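PDB 4AMO: DynE8 from Micromonospora chersina, which probably assembles the polyketide precursor of the enediyne dynemicin, its acyltransferase domain, the piece described here, selecting and transferring the acyl building blocks. Local coordinates for residues L176-G181 / G332-R337; G217-R222 / R259-A264; R171-L176 / G341-D346. All blocks are in the same frame, centred on the assembly; numbering follows the deposited sequence. Where two conformers were deposited one is given.

Contact 1 of 3, residues L176-G181 / G332-R337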
# COMPACT_ATOMS: atom_id res chain seq x y z
N LEU A 176 5.72 3.56 4.59
CA LEU A 176 6.43 4.05 3.42
C LEU A 176 5.33 4.60 2.47
O LEU A 176 4.30 3.97 2.30
CB LEU A 176 7.05 2.80 2.79
CG LEU A 176 7.63 2.58 1.44
CD1 LEU A 176 8.37 1.22 1.56
CD2 LEU A 176 6.53 2.58 0.38
N GLY A 177 5.60 5.73 1.81
CA GLY A 177 4.71 6.29 0.80
C GLY A 177 5.52 6.47 -0.51
O GLY A 177 6.63 6.92 -0.46
N HIS A 178 4.93 6.06 -1.60
CA HIS A 178 5.59 5.98 -2.89
C HIS A 178 5.36 7.37 -3.51
O HIS A 178 4.25 7.77 -3.80
CB HIS A 178 4.89 4.90 -3.71
CG HIS A 178 5.55 4.57 -5.02
ND1 HIS A 178 5.39 5.33 -6.18
CD2 HIS A 178 6.40 3.56 -5.34
CE1 HIS A 178 6.09 4.78 -7.15
NE2 HIS A 178 6.74 3.72 -6.67
N SER A 179 6.10 8.22 -3.80
CA SER A 179 5.86 9.54 -4.41
C SER A 179 4.83 10.40 -3.61
O SER A 179 5.02 10.67 -2.45
CB SER A 179 5.53 9.38 -5.92
OG SER A 179 4.15 9.23 -6.16
N LEU A 180 3.72 10.79 -4.25
CA LEU A 180 2.64 11.50 -3.51
C LEU A 180 2.34 10.81 -2.13
O LEU A 180 2.00 11.46 -1.15
CB LEU A 180 1.37 11.46 -4.35
CG LEU A 180 0.02 11.94 -3.80
CD1 LEU A 180 0.06 13.45 -3.44
CD2 LEU A 180 -1.14 11.62 -4.82
N GLY A 181 2.40 9.48 -2.09
CA GLY A 181 2.06 8.74 -0.89
C GLY A 181 2.89 9.09 0.31
O GLY A 181 2.47 8.83 1.45
N GLY A 332 13.92 14.36 -8.20
CA GLY A 332 14.70 13.17 -7.85
C GLY A 332 13.91 11.87 -8.01
O GLY A 332 12.71 11.89 -8.21
N PRO A 333 14.60 10.75 -7.98
CA PRO A 333 13.96 9.45 -8.22
C PRO A 333 13.17 8.93 -7.03
O PRO A 333 13.52 9.27 -5.90
CB PRO A 333 15.13 8.53 -8.56
CG PRO A 333 16.33 9.14 -7.84
CD PRO A 333 16.07 10.66 -7.92
N VAL A 334 12.19 8.04 -7.28
CA VAL A 334 11.44 7.40 -6.20
C VAL A 334 12.19 6.14 -5.82
O VAL A 334 12.34 5.20 -6.62
CB VAL A 334 10.00 7.00 -6.61
CG1 VAL A 334 9.24 6.37 -5.40
CG2 VAL A 334 9.25 8.19 -7.16
N ARG A 335 12.69 6.12 -4.57
CA ARG A 335 13.54 5.02 -4.08
C ARG A 335 12.68 3.99 -3.37
O ARG A 335 12.83 3.76 -2.16
CB ARG A 335 14.56 5.58 -3.09
CG ARG A 335 15.45 6.65 -3.75
CD ARG A 335 16.66 6.99 -2.86
NE ARG A 335 17.45 7.94 -3.59
CZ ARG A 335 18.40 7.59 -4.43
NH1 ARG A 335 18.69 6.30 -4.61
NH2 ARG A 335 19.05 8.53 -5.11
N PHE A 336 11.78 3.39 -4.10
CA PHE A 336 10.84 2.50 -3.47
C PHE A 336 11.58 1.22 -3.10
O PHE A 336 11.35 0.68 -2.02
CB PHE A 336 9.66 2.18 -4.42
CG PHE A 336 8.74 1.10 -3.86
CD1 PHE A 336 7.77 1.44 -2.94
CD2 PHE A 336 8.87 -0.24 -4.27
CE1 PHE A 336 6.89 0.50 -2.39
CE2 PHE A 336 8.01 -1.20 -3.76
CZ PHE A 336 7.02 -0.85 -2.80
N ARG A 337 12.40 0.68 -4.02
CA ARG A 337 13.15 -0.59 -3.72
C ARG A 337 13.91 -0.47 -2.37
O ARG A 337 13.81 -1.36 -1.51
CB ARG A 337 14.13 -0.92 -4.86
CG ARG A 337 15.05 -2.12 -4.67
CD ARG A 337 15.99 -2.24 -5.93
NE ARG A 337 16.84 -1.03 -6.05
CZ ARG A 337 17.89 -0.78 -5.27
NH1 ARG A 337 18.23 -1.66 -4.32
NH2 ARG A 337 18.60 0.33 -5.42
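CG stands anti to the backbone N in both His178 (chi1 -173°) and Phe336 (chi1 172°), and the two rings thereby meet just beyond strand 174-177. Here the chain turns through Gly177, Ser179 and Gly181, a GxSxG pattern consistent with the nucleophile elbow of acyltransferases. Ser179, at its apex, has a positive phi, the strained backbone expected of such a turn, and its side chain lies beside a bound acetic acid molecule. Val334 CG1 sits over the centre of one face of the His178 ring, 3.8 Å from the centroid, in a CH-pi contact. At the edge of that ring, in its plane, CD2 of His178 touches CD1 of Phe336 at 3.5 Å, the two rings being inclined at 53°. NE2 of His178 is hydrogen-bonded to Asn243 OD1, which, with the contacts of Val334 and Phe336, helps to fix the turn of the ring. Were His178 an alanine, the Val334 methyl would probably lose its aromatic cover, Asn243 OD1 its partner, and a gap would open beside Phe336. Farther back on the strand, Leu176 crosses Phe336 at about a right angle, bringing its CD2 to 3.5 Å from Phe336 CE1.

Contact 2 of 3, residues G217-R222 / R259-A264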
# COMPACT_ATOMS: atom_id res chain seq x y z
N GLY A 217 7.66 12.25 -20.98
CA GLY A 217 6.84 11.11 -20.51
C GLY A 217 7.71 10.17 -19.74
O GLY A 217 8.75 10.57 -19.21
N MET A 218 7.27 8.92 -19.66
CA MET A 218 8.00 7.96 -18.84
C MET A 218 7.95 6.64 -19.53
O MET A 218 7.01 6.38 -20.33
CB MET A 218 7.31 7.82 -17.46
CG MET A 218 7.43 9.08 -16.63
SD MET A 218 6.46 9.10 -15.12
CE MET A 218 7.77 8.67 -14.02
N LEU A 219 8.95 5.80 -19.26
CA LEU A 219 9.10 4.56 -19.97
C LEU A 219 9.49 3.48 -18.94
O LEU A 219 10.48 3.67 -18.17
CB LEU A 219 10.22 4.72 -21.01
CG LEU A 219 10.52 3.49 -21.87
CD1 LEU A 219 9.26 3.16 -22.79
CD2 LEU A 219 11.77 3.79 -22.76
N SER A 220 8.72 2.42 -18.86
CA SER A 220 8.95 1.44 -17.79
C SER A 220 9.80 0.28 -18.32
O SER A 220 9.53 -0.24 -19.43
CB SER A 220 7.60 1.00 -17.26
OG SER A 220 7.80 -0.04 -16.30
N LEU A 221 10.84 -0.13 -17.60
CA LEU A 221 11.77 -1.11 -18.12
C LEU A 221 11.73 -2.31 -17.17
O LEU A 221 11.76 -2.17 -15.90
CB LEU A 221 13.21 -0.59 -18.12
CG LEU A 221 13.43 0.73 -18.88
CD1 LEU A 221 14.88 1.19 -18.59
CD2 LEU A 221 13.25 0.35 -20.35
N ARG A 222 11.67 -3.46 -17.79
CA ARG A 222 11.68 -4.72 -17.01
C ARG A 222 13.12 -5.14 -16.85
O ARG A 222 13.67 -5.93 -17.64
CB ARG A 222 10.80 -5.80 -17.72
CG ARG A 222 10.78 -7.16 -16.92
CD ARG A 222 9.41 -7.86 -17.07
NE ARG A 222 8.28 -7.11 -16.51
CZ ARG A 222 7.00 -7.40 -16.76
NH1 ARG A 222 6.68 -8.42 -17.55
NH2 ARG A 222 6.04 -6.67 -16.22
N ARG A 259 15.51 7.20 -27.52
CA ARG A 259 16.84 6.66 -27.54
C ARG A 259 16.93 5.50 -26.56
O ARG A 259 17.57 4.50 -26.86
CB ARG A 259 17.92 7.69 -27.17
CG ARG A 259 17.99 8.86 -28.12
CD ARG A 259 18.73 10.05 -27.44
NE ARG A 259 18.63 11.24 -28.33
CZ ARG A 259 18.50 12.47 -27.85
NH1 ARG A 259 18.45 12.69 -26.50
NH2 ARG A 259 18.42 13.51 -28.70
N VAL A 260 16.24 5.62 -25.43
CA VAL A 260 16.25 4.47 -24.47
C VAL A 260 15.50 3.26 -25.08
O VAL A 260 15.95 2.11 -24.94
CB VAL A 260 15.57 4.87 -23.15
CG1 VAL A 260 15.53 3.61 -22.17
CG2 VAL A 260 16.39 5.98 -22.51
N ALA A 261 14.38 3.55 -25.74
CA ALA A 261 13.52 2.51 -26.36
C ALA A 261 14.32 1.76 -27.41
O ALA A 261 14.25 0.50 -27.46
CB ALA A 261 12.23 3.09 -26.93
N GLU A 262 15.15 2.47 -28.18
CA GLU A 262 16.06 1.82 -29.16
C GLU A 262 17.03 0.92 -28.45
O GLU A 262 17.31 -0.21 -28.89
CB GLU A 262 17.00 2.80 -29.90
CG GLU A 262 16.43 3.43 -31.10
CD GLU A 262 17.30 4.61 -31.55
OE1 GLU A 262 18.55 4.42 -31.75
OE2 GLU A 262 16.68 5.71 -31.68
N ALA A 263 17.59 1.45 -27.36
CA ALA A 263 18.64 0.76 -26.72
C ALA A 263 18.04 -0.50 -26.07
O ALA A 263 18.70 -1.56 -26.07
CB ALA A 263 19.34 1.65 -25.64
N ALA A 264 16.81 -0.38 -25.55
CA ALA A 264 16.19 -1.49 -24.81
C ALA A 264 15.91 -2.65 -25.85
O ALA A 264 16.23 -3.80 -25.58
CB ALA A 264 14.91 -1.03 -24.14
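The small subdomain of the acyltransferase, with its ferredoxin-like beta-alpha-beta-beta-alpha-beta order, has its first strand, 216-221, packed here beneath its second helix, 254-267. The short segments run nearly alongside one another, their axes 10.1 Å apart and inclined at only 15°, so residues spaced along the strand find partners at successive places on the helix. Leu219 and Leu221, two positions apart, both point from the sheet toward this helix. Leu219 has CG extended away from its backbone N (chi1 -180°), which carries CD2 against the helix: it lies 3.8 Å from Val260 CG1, where the two side chains slide past each other in opposite directions. The same methyl also reaches the helix backbone, 4.0 Å from Ala261 N, and is 4.3 Å from Ala261 CB. Leu221 divides its two methyls between the partners, CD1 approaching Val260 CG1 and CD2 approaching Ala264 CB, each at 4.4 Å. Val260 thus meets both leucines, while the short alanines let the helix surface come near the strand. Leu231 of helix 225-232 and Ala271 of strand 271-273 also touch Leu221 and Ala264, continuing the apolar layer. No hydrogen bond or charge pair crosses between the two segments; their cohesion therefore rests on dispersion contacts between aliphatic groups and, probably, on the exclusion of water.

Contact 3 of 3, residues R171-L176 / G341-D346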
# COMPACT_ATOMS: atom_id res chain seq x y z
N ARG A 171 -1.59 -0.92 15.23
CA ARG A 171 -0.23 -0.64 15.62
C ARG A 171 0.84 -1.12 14.60
O ARG A 171 1.52 -2.12 14.85
CB ARG A 171 0.07 -1.21 17.02
CG ARG A 171 -0.73 -0.51 18.15
CD ARG A 171 -0.42 -1.13 19.50
NE ARG A 171 -0.74 -2.55 19.45
CZ ARG A 171 -0.16 -3.45 20.23
NH1 ARG A 171 0.76 -3.04 21.12
NH2 ARG A 171 -0.51 -4.75 20.14
N PRO A 172 0.97 -0.42 13.47
CA PRO A 172 2.02 -0.82 12.51
C PRO A 172 3.40 -0.43 13.04
O PRO A 172 3.50 0.51 13.88
CB PRO A 172 1.70 -0.02 11.24
CG PRO A 172 0.31 0.55 11.43
CD PRO A 172 0.07 0.62 12.93
N VAL A 173 4.47 -1.10 12.56
CA VAL A 173 5.83 -0.74 12.96
C VAL A 173 6.38 0.49 12.21
O VAL A 173 7.37 1.05 12.64
CB VAL A 173 6.85 -1.92 12.81
CG1 VAL A 173 6.44 -3.10 13.72
CG2 VAL A 173 7.02 -2.37 11.35
N GLY A 174 5.75 0.90 11.08
CA GLY A 174 6.30 2.01 10.30
C GLY A 174 5.57 2.08 8.94
O GLY A 174 4.75 1.20 8.64
N ALA A 175 5.85 3.11 8.13
CA ALA A 175 5.12 3.29 6.87
C ALA A 175 6.11 3.75 5.84
O ALA A 175 7.20 4.26 6.17
CB ALA A 175 4.00 4.34 7.03
N LEU A 176 5.72 3.56 4.59
CA LEU A 176 6.43 4.05 3.42
C LEU A 176 5.33 4.60 2.47
O LEU A 176 4.30 3.97 2.30
CB LEU A 176 7.05 2.80 2.79
CG LEU A 176 7.63 2.58 1.44
CD1 LEU A 176 8.37 1.22 1.56
CD2 LEU A 176 6.53 2.58 0.38
N GLY A 341 12.94 -2.19 1.41
CA GLY A 341 13.99 -3.04 1.96
C GLY A 341 14.22 -2.72 3.43
O GLY A 341 14.53 -3.62 4.23
N LEU A 342 14.03 -1.47 3.79
CA LEU A 342 14.25 -1.00 5.18
C LEU A 342 13.11 -1.35 6.11
O LEU A 342 13.31 -1.68 7.30
CB LEU A 342 14.37 0.52 5.20
CG LEU A 342 15.60 1.18 4.63
CD1 LEU A 342 15.19 2.62 4.61
CD2 LEU A 342 16.85 0.90 5.53
N LEU A 343 11.90 -1.30 5.58
CA LEU A 343 10.72 -1.64 6.35
C LEU A 343 10.73 -3.17 6.66
O LEU A 343 10.47 -4.01 5.82
CB LEU A 343 9.49 -1.11 5.58
CG LEU A 343 8.07 -1.15 6.09
CD1 LEU A 343 8.06 -0.42 7.47
CD2 LEU A 343 7.21 -0.40 5.06
N ASP A 344 11.10 -3.53 7.88
CA ASP A 344 11.19 -4.95 8.26
C ASP A 344 9.79 -5.32 8.71
O ASP A 344 9.33 -4.93 9.82
CB ASP A 344 12.21 -5.13 9.41
CG ASP A 344 12.26 -6.60 9.96
OD1 ASP A 344 11.72 -7.55 9.33
OD2 ASP A 344 12.85 -6.80 11.06
N ALA A 345 9.07 -6.05 7.88
CA ALA A 345 7.70 -6.40 8.29
C ALA A 345 7.29 -7.70 7.67
O ALA A 345 7.54 -7.94 6.49
CB ALA A 345 6.73 -5.30 7.89
N ASP A 346 6.59 -8.52 8.45
CA ASP A 346 6.14 -9.83 7.97
C ASP A 346 4.99 -9.66 7.02
O ASP A 346 4.85 -10.46 6.13
CB ASP A 346 5.69 -10.69 9.15
CG ASP A 346 6.79 -10.83 10.18
OD1 ASP A 346 7.81 -11.45 9.80
OD2 ASP A 346 6.68 -10.25 11.31
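The carbonyl oxygen of Asp344 accepts a hydrogen bond from Arg101 NE, and Val173 CG2 lies 3.8 Å from this oxygen in van der Waals contact. Arg366 also holds the chain leaving helix 336-342, its NH2 hydrogen-bonding to the carbonyl oxygens of both Leu343 and Ala345. Leu343, the first residue to depart from helical geometry, carries most of the contact. Its CG is anti to the backbone N (chi1 -174°), and the side chain reaches over to the strand, where its two methyls find different neighbours. CD1 lies against the peptide backbone, 3.8 Å from Gly174 C and 4.2 Å from Ala175 N. A side chain at Gly174 would point toward this methyl, and even a CB would be tight against it. CD2 turns to Leu176, 3.9 Å from its CB and 4.0 Å from its CD1. Val173 CG2 comes only to 4.5 Å from Leu343 CD1, at the looser end of the patch. The connection from helix 336-342 to strand 347-350 thus packs against strand 174-177, which lies across strand 102-106 from 347-350, within the parallel alpha/beta sheet that carries the probable nucleophile elbow, as in acyltransferase domains of this family.

How the contacts relate
Contacts 1 and 3 share Leu176 and join strand 174-177 to opposite ends of helix 336-342: 176-181 / 332-337 at its start, beside the probable nucleophile elbow, and 171-176 / 341-346 at its exit. Both lie near the centre of the chain, although contact 3 reaches the surface at Asp344. Contact 2 sits in the small subdomain, its centre about 20 Å from that of contact 1 and about 32 Å from that of contact 3, yet it too is buried. Aromatic groups distinguish contact 1, purely aliphatic strand-to-helix packing contact 2, and leucine packing on a glycine backbone contact 3. Strand 334-335, at the edge of the small subdomain's sheet, links contact 1 to the sheet used by contact 2.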